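Local coordinates for protein Exo beta-1,2-glucooligosaccharide sophorohydrolase (non-reducing end) (Parabacteroides distasonis ATCC 8503, PDB 5Z06) that hydrolyses linear beta-1,2-glucan and beta-1,2-glucooligosaccharides of four or more units, releasing sophorose from the non-reducing end, at residues A294-R297 with Y298-G302; Q411-D414 with K415-Q418. All coordinates share one frame; numbering follows the deposited sequence.

Interaction 1 of 2, residues A294-R297 with Y298-G302; sequences ANFR and YYWEG
Phe296 and Trp300 both carry CG anti to the backbone N (chi1 160° and -169°); with one turn of chain between them, this sends both side chains the same way. Trp300 CB sits over one face of the phenylalanine ring, 3.3 Å from Phe296 CE1. The five-membered ring of Trp300 barely overlaps the Phe296 ring, centroids 5.0 Å and planes 19° apart. The turn that brings them together is closed by backbone bonds: Phe296 O accepts from Tyr299 N (2.9 Å), above the carbonyl plane, and from Trp300 N (3.0 Å), in it. Arg297 O reaches one residue further than a regular helical bond, taking Gly302 N at 2.9 Å almost straight down its C=O bond. Tyr299 turns a ring edge to Asn295 O, with CD2 3.3 Å from that oxygen. Arg297 and Glu301 run alongside without pairing: Arg297 NH2 makes salt bridges with Asp206 and Glu293 while NH1 bonds the backbone oxygen of Glu645, and the carboxylate pairs with Arg243. The chain leaving helix 284-297 thus touches strands 204-210 and 243-247 through these charges, helix 344-360 through a cation-pi contact of Trp300 with Arg350, and helix 665-680, where Tyr299 OH bonds Ala669 N.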
ATOM      1  N   ALA A 294      -7.568 -12.285  -1.173  1.00 24.40           N
ATOM      2  CA  ALA A 294      -7.655 -10.851  -1.390  1.00 24.62           C
ATOM      3  C   ALA A 294      -6.272 -10.234  -1.658  1.00 24.22           C
ATOM      4  O   ALA A 294      -6.133  -9.362  -2.505  1.00 23.72           O
ATOM      5  CB  ALA A 294      -8.305 -10.178  -0.205  1.00 24.56           C
ATOM      6  N   ASN A 295      -5.271 -10.686  -0.920  1.00 24.29           N
ATOM      7  CA  ASN A 295      -3.923 -10.175  -1.101  1.00 24.95           C
ATOM      8  C   ASN A 295      -3.362 -10.663  -2.424  1.00 24.80           C
ATOM      9  O   ASN A 295      -2.715  -9.933  -3.123  1.00 26.56           O
ATOM     10  CB  ASN A 295      -3.052 -10.587   0.049  1.00 25.14           C
ATOM     11  CG  ASN A 295      -3.266  -9.732   1.280  1.00 25.70           C
ATOM     12  OD1 ASN A 295      -2.738  -8.648   1.372  1.00 27.03           O
ATOM     13  ND2 ASN A 295      -3.995 -10.252   2.256  1.00 25.06           N
ATOM     14  N   PHE A 296      -3.638 -11.909  -2.774  1.00 26.43           N
ATOM     15  CA  PHE A 296      -3.243 -12.458  -4.068  1.00 26.27           C
ATOM     16  C   PHE A 296      -3.754 -11.607  -5.241  1.00 26.29           C
ATOM     17  O   PHE A 296      -3.046 -11.403  -6.232  1.00 26.60           O
ATOM     18  CB  PHE A 296      -3.749 -13.897  -4.155  1.00 26.82           C
ATOM     19  CG  PHE A 296      -3.853 -14.432  -5.526  1.00 26.98           C
ATOM     20  CD1 PHE A 296      -5.010 -14.230  -6.273  1.00 28.68           C
ATOM     21  CD2 PHE A 296      -2.824 -15.179  -6.067  1.00 28.44           C
ATOM     22  CE1 PHE A 296      -5.131 -14.752  -7.549  1.00 29.25           C
ATOM     23  CE2 PHE A 296      -2.949 -15.722  -7.340  1.00 29.03           C
ATOM     24  CZ  PHE A 296      -4.100 -15.513  -8.078  1.00 29.26           C
ATOM     25  N   ARG A 297      -4.971 -11.081  -5.110  1.00 25.79           N
ATOM     26  CA  ARG A 297      -5.567 -10.272  -6.166  1.00 25.15           C
ATOM     27  C   ARG A 297      -4.648  -9.155  -6.618  1.00 24.66           C
ATOM     28  O   ARG A 297      -4.582  -8.844  -7.786  1.00 24.10           O
ATOM     29  CB  ARG A 297      -6.869  -9.653  -5.703  1.00 25.43           C
ATOM     30  CG  ARG A 297      -8.002 -10.609  -5.417  1.00 25.98           C
ATOM     31  CD  ARG A 297      -9.121  -9.838  -4.739  1.00 27.04           C
ATOM     32  NE  ARG A 297     -10.108 -10.748  -4.185  1.00 27.15           N
ATOM     33  CZ  ARG A 297     -10.994 -10.417  -3.264  1.00 27.39           C
ATOM     34  NH1 ARG A 297     -11.067  -9.173  -2.786  1.00 28.53           N
ATOM     35  NH2 ARG A 297     -11.836 -11.334  -2.836  1.00 29.00           N
ATOM     36  N   TYR A 298      -3.964  -8.540  -5.668  1.00 24.64           N
ATOM     37  CA  TYR A 298      -3.023  -7.486  -5.970  1.00 24.28           C
ATOM     38  C   TYR A 298      -2.006  -7.858  -7.071  1.00 24.47           C
ATOM     39  O   TYR A 298      -1.622  -7.018  -7.878  1.00 25.96           O
ATOM     40  CB  TYR A 298      -2.290  -7.102  -4.682  1.00 24.21           C
ATOM     41  CG  TYR A 298      -1.435  -5.918  -4.837  1.00 23.73           C
ATOM     42  CD1 TYR A 298      -0.180  -6.038  -5.378  1.00 24.08           C
ATOM     43  CD2 TYR A 298      -1.895  -4.659  -4.497  1.00 25.88           C
ATOM     44  CE1 TYR A 298       0.628  -4.944  -5.554  1.00 24.96           C
ATOM     45  CE2 TYR A 298      -1.089  -3.535  -4.654  1.00 25.68           C
ATOM     46  CZ  TYR A 298       0.173  -3.693  -5.197  1.00 24.37           C
ATOM     47  OH  TYR A 298       0.997  -2.631  -5.409  1.00 23.32           O
ATOM     48  N   TYR A 299      -1.561  -9.101  -7.059  1.00 24.75           N
ATOM     49  CA  TYR A 299      -0.489  -9.598  -7.919  1.00 26.12           C
ATOM     50  C   TYR A 299      -1.056 -10.330  -9.115  1.00 26.87           C
ATOM     51  O   TYR A 299      -0.344 -10.580 -10.078  1.00 23.69           O
ATOM     52  CB  TYR A 299       0.420 -10.529  -7.115  1.00 24.56           C
ATOM     53  CG  TYR A 299       0.897  -9.809  -5.918  1.00 25.11           C
ATOM     54  CD1 TYR A 299       1.991  -8.975  -5.989  1.00 24.82           C
ATOM     55  CD2 TYR A 299       0.197  -9.888  -4.715  1.00 25.45           C
ATOM     56  CE1 TYR A 299       2.410  -8.248  -4.886  1.00 25.37           C
ATOM     57  CE2 TYR A 299       0.589  -9.160  -3.621  1.00 24.48           C
ATOM     58  CZ  TYR A 299       1.680  -8.338  -3.705  1.00 24.57           C
ATOM     59  OH  TYR A 299       2.046  -7.656  -2.593  1.00 21.24           O
ATOM     60  N   TRP A 300      -2.335 -10.702  -9.033  1.00 27.84           N
ATOM     61  CA  TRP A 300      -2.996 -11.339 -10.136  1.00 27.36           C
ATOM     62  C   TRP A 300      -3.703 -10.303 -11.018  1.00 27.45           C
ATOM     63  O   TRP A 300      -3.091  -9.779 -11.936  1.00 28.12           O
ATOM     64  CB  TRP A 300      -3.916 -12.440  -9.626  1.00 27.16           C
ATOM     65  CG  TRP A 300      -4.381 -13.268 -10.761  1.00 26.56           C
ATOM     66  CD1 TRP A 300      -5.643 -13.371 -11.240  1.00 26.88           C
ATOM     67  CD2 TRP A 300      -3.559 -14.087 -11.587  1.00 25.58           C
ATOM     68  NE1 TRP A 300      -5.671 -14.235 -12.304  1.00 27.40           N
ATOM     69  CE2 TRP A 300      -4.395 -14.674 -12.551  1.00 26.73           C
ATOM     70  CE3 TRP A 300      -2.188 -14.395 -11.595  1.00 25.01           C
ATOM     71  CZ2 TRP A 300      -3.910 -15.549 -13.523  1.00 25.08           C
ATOM     72  CZ3 TRP A 300      -1.709 -15.263 -12.548  1.00 25.86           C
ATOM     73  CH2 TRP A 300      -2.573 -15.838 -13.500  1.00 26.70           C
ATOM     74  N   GLU A 301      -4.964  -9.989 -10.754  1.00 26.58           N
ATOM     75  CA  GLU A 301      -5.666  -8.993 -11.538  1.00 27.02           C
ATOM     76  C   GLU A 301      -5.062  -7.605 -11.379  1.00 27.45           C
ATOM     77  O   GLU A 301      -5.172  -6.764 -12.272  1.00 26.56           O
ATOM     78  CB  GLU A 301      -7.137  -8.976 -11.139  1.00 29.09           C
ATOM     79  CG  GLU A 301      -7.394  -8.406  -9.764  1.00 29.98           C
ATOM     80  CD  GLU A 301      -8.800  -8.642  -9.299  1.00 30.10           C
ATOM     81  OE1 GLU A 301      -9.134  -9.786  -8.946  1.00 26.40           O
ATOM     82  OE2 GLU A 301      -9.547  -7.644  -9.251  1.00 32.16           O
ATOM     83  N   GLY A 302      -4.437  -7.357 -10.232  1.00 26.52           N
ATOM     84  CA  GLY A 302      -3.773  -6.100 -10.004  1.00 27.75           C
ATOM     85  C   GLY A 302      -2.407  -5.946 -10.635  1.00 27.93           C
ATOM     86  O   GLY A 302      -1.792  -4.870 -10.519  1.00 29.23           O
TER

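Interaction 2 of 2, residues Q411-D414 with K415-Q418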
ATOM      1  N   GLN A 411       6.864 -29.441 -14.090  1.00 31.38           N
ATOM      2  CA  GLN A 411       6.264 -30.416 -14.988  1.00 34.85           C
ATOM      3  C   GLN A 411       7.086 -30.501 -16.269  1.00 33.47           C
ATOM      4  O   GLN A 411       7.685 -29.507 -16.703  1.00 28.24           O
ATOM      5  CB  GLN A 411       4.840 -30.021 -15.353  1.00 37.03           C
ATOM      6  CG  GLN A 411       3.914 -29.858 -14.174  1.00 40.92           C
ATOM      7  CD  GLN A 411       2.888 -30.922 -14.138  1.00 45.31           C
ATOM      8  OE1 GLN A 411       3.212 -32.107 -14.050  1.00 53.81           O
ATOM      9  NE2 GLN A 411       1.631 -30.520 -14.223  1.00 52.09           N
ATOM     10  N   GLU A 412       7.060 -31.685 -16.880  1.00 34.19           N
ATOM     11  CA  GLU A 412       7.753 -31.948 -18.109  1.00 33.49           C
ATOM     12  C   GLU A 412       6.816 -31.642 -19.250  1.00 34.90           C
ATOM     13  O   GLU A 412       6.249 -32.548 -19.880  1.00 35.19           O
ATOM     14  CB  GLU A 412       8.235 -33.404 -18.156  1.00 35.26           C
ATOM     15  CG  GLU A 412       9.296 -33.759 -17.143  1.00 38.87           C
ATOM     16  CD  GLU A 412      10.552 -32.892 -17.239  1.00 44.09           C
ATOM     17  OE1 GLU A 412      10.781 -32.195 -18.260  1.00 45.32           O
ATOM     18  OE2 GLU A 412      11.330 -32.900 -16.264  1.00 51.76           O
ATOM     19  N   ASN A 413       6.627 -30.348 -19.482  1.00 35.03           N
ATOM     20  CA  ASN A 413       5.931 -29.856 -20.669  1.00 35.33           C
ATOM     21  C   ASN A 413       6.691 -28.653 -21.184  1.00 34.62           C
ATOM     22  O   ASN A 413       7.590 -28.160 -20.503  1.00 33.78           O
ATOM     23  CB  ASN A 413       4.467 -29.545 -20.380  1.00 36.10           C
ATOM     24  CG  ASN A 413       4.292 -28.481 -19.327  1.00 35.02           C
ATOM     25  OD1 ASN A 413       4.798 -27.381 -19.469  1.00 34.14           O
ATOM     26  ND2 ASN A 413       3.541 -28.798 -18.282  1.00 32.90           N
ATOM     27  N   ASP A 414       6.363 -28.190 -22.386  1.00 34.35           N
ATOM     28  CA  ASP A 414       7.214 -27.193 -23.027  1.00 35.48           C
ATOM     29  C   ASP A 414       7.175 -25.873 -22.278  1.00 34.69           C
ATOM     30  O   ASP A 414       8.182 -25.186 -22.240  1.00 30.34           O
ATOM     31  CB  ASP A 414       6.864 -26.957 -24.502  1.00 36.74           C
ATOM     32  CG  ASP A 414       5.523 -26.280 -24.688  1.00 37.05           C
ATOM     33  OD1 ASP A 414       4.607 -26.650 -23.928  1.00 42.06           O
ATOM     34  OD2 ASP A 414       5.389 -25.394 -25.569  1.00 37.91           O
ATOM     35  N   LYS A 415       6.004 -25.522 -21.734  1.00 34.22           N
ATOM     36  CA  LYS A 415       5.829 -24.238 -21.064  1.00 37.35           C
ATOM     37  C   LYS A 415       6.561 -24.154 -19.739  1.00 34.36           C
ATOM     38  O   LYS A 415       7.217 -23.151 -19.457  1.00 35.11           O
ATOM     39  CB  LYS A 415       4.348 -23.915 -20.866  1.00 37.73           C
ATOM     40  CG  LYS A 415       3.684 -23.481 -22.150  1.00 40.15           C
ATOM     41  CD  LYS A 415       2.247 -23.036 -21.907  1.00 43.16           C
ATOM     42  CE  LYS A 415       1.670 -22.373 -23.151  1.00 45.03           C
ATOM     43  NZ  LYS A 415       1.468 -23.287 -24.297  1.00 46.98           N
ATOM     44  N   GLU A 416       6.431 -25.189 -18.919  1.00 33.28           N
ATOM     45  CA  GLU A 416       7.111 -25.191 -17.634  1.00 34.89           C
ATOM     46  C   GLU A 416       8.621 -25.363 -17.811  1.00 34.91           C
ATOM     47  O   GLU A 416       9.394 -24.749 -17.097  1.00 32.80           O
ATOM     48  CB  GLU A 416       6.494 -26.215 -16.696  1.00 33.25           C
ATOM     49  CG  GLU A 416       5.043 -25.843 -16.418  1.00 33.48           C
ATOM     50  CD  GLU A 416       4.459 -26.508 -15.221  1.00 33.16           C
ATOM     51  OE1 GLU A 416       3.215 -26.564 -15.161  1.00 35.75           O
ATOM     52  OE2 GLU A 416       5.211 -26.992 -14.349  1.00 31.49           O
ATOM     53  N   LYS A 417       9.018 -26.166 -18.789  1.00 35.08           N
ATOM     54  CA  LYS A 417      10.406 -26.231 -19.225  1.00 37.01           C
ATOM     55  C   LYS A 417      10.950 -24.835 -19.575  1.00 36.00           C
ATOM     56  O   LYS A 417      12.041 -24.475 -19.121  1.00 33.80           O
ATOM     57  CB  LYS A 417      10.533 -27.180 -20.410  1.00 40.72           C
ATOM     58  CG  LYS A 417      11.906 -27.282 -21.046  1.00 49.12           C
ATOM     59  CD  LYS A 417      12.834 -28.230 -20.298  1.00 56.04           C
ATOM     60  CE  LYS A 417      14.194 -28.342 -20.984  1.00 63.04           C
ATOM     61  NZ  LYS A 417      14.108 -28.670 -22.441  1.00 65.62           N
ATOM     62  N   GLN A 418      10.189 -24.054 -20.348  1.00 32.97           N
ATOM     63  CA  GLN A 418      10.592 -22.690 -20.721  1.00 33.16           C
ATOM     64  C   GLN A 418      10.677 -21.735 -19.505  1.00 32.63           C
ATOM     65  O   GLN A 418      11.614 -20.937 -19.388  1.00 29.07           O
ATOM     66  CB  GLN A 418       9.638 -22.125 -21.745  1.00 34.27           C
ATOM     67  CG  GLN A 418      10.132 -20.853 -22.393  1.00 40.65           C
ATOM     68  CD  GLN A 418       9.077 -20.195 -23.260  1.00 45.14           C
ATOM     69  OE1 GLN A 418       8.345 -20.874 -24.007  1.00 46.68           O
ATOM     70  NE2 GLN A 418       8.994 -18.861 -23.180  1.00 43.68           N
TER
HETATM   71  O   HOH W   1       1.695 -26.969 -17.023  1.00 36.34           O
HETATM   72  O   HOH W   2       2.294 -25.835 -24.499  1.00 35.26           O
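Asn413 OD1 receives the backbone N-H of Glu416 at 2.8 Å and 174°, the shortest and straightest hydrogen bond between 411-414 and 415-418. This is an N-cap: Asn413 stands immediately before helix 414-428, and its CG, placed between the backbone N and the carbonyl carbon (chi1 61°), folds the amide oxygen forward over the first turn. Regular helical bonds follow, Asn413 O taking Lys417 N at 3.0 Å and Asp414 O taking Gln418 N at 3.0 Å.

Glu416 answers in the reverse direction. Its extended side chain returns along Gln411, where Glu416 OE2 accepts from Gln411 N at 3.0 Å; the donor approaches from above the carboxylate, 43° out of its plane. The same oxygen lies 3.2 Å from Gln411 CG, so the aliphatic start of the glutamine covers the carboxylate that its own backbone N-H binds. Glu416 OE1 makes a salt bridge with Arg344, at the start of helix 344-360, so the carboxylate ties the loop to the neighbouring helix. An alanine in place of Glu416 would probably leave Gln411 N and the charge of Arg344 without their mate and let the loop move away from the helix.

Asp414 and Lys415 lie alongside each other, their charged atoms OD1 and NZ 4.6 Å apart, too far for a direct salt bridge. A water lies between them, 2.7 Å from Lys415 NZ and an unusually short 2.5 Å from Asp414 OD1.

Chemically, the contact supplies an amide oxygen to a first-turn N-H and sets two acidic residues, Asp414 and Glu416, near the positive end of the helix dipole, an arrangement likely to stabilise both the helix start and the ionised carboxylates.

Interaction 1 ends a helix and interaction 2 begins one, in what is probably the helical domain of this GH144 enzyme, consistent with the (alpha/alpha)6 barrel of the six-hairpin clan. Their centres are 25 Å apart and their nearest atoms about 12 Å. Helix 344-360 connects them: Arg344 pairs with Glu416, while Arg350 lies against Trp300. The centre of buried interaction 1, which meets beta strands through Asp206 and Arg243, lies about 12 Å from the centre of the chain, that of surface interaction 2 about 34 Å. Neither holds a calcium ligand, that ion being bound by Glu12, Asn13, Thr49, Asn52 and Asp175. No catalytic role is known for these residues, so both contacts are described as structural.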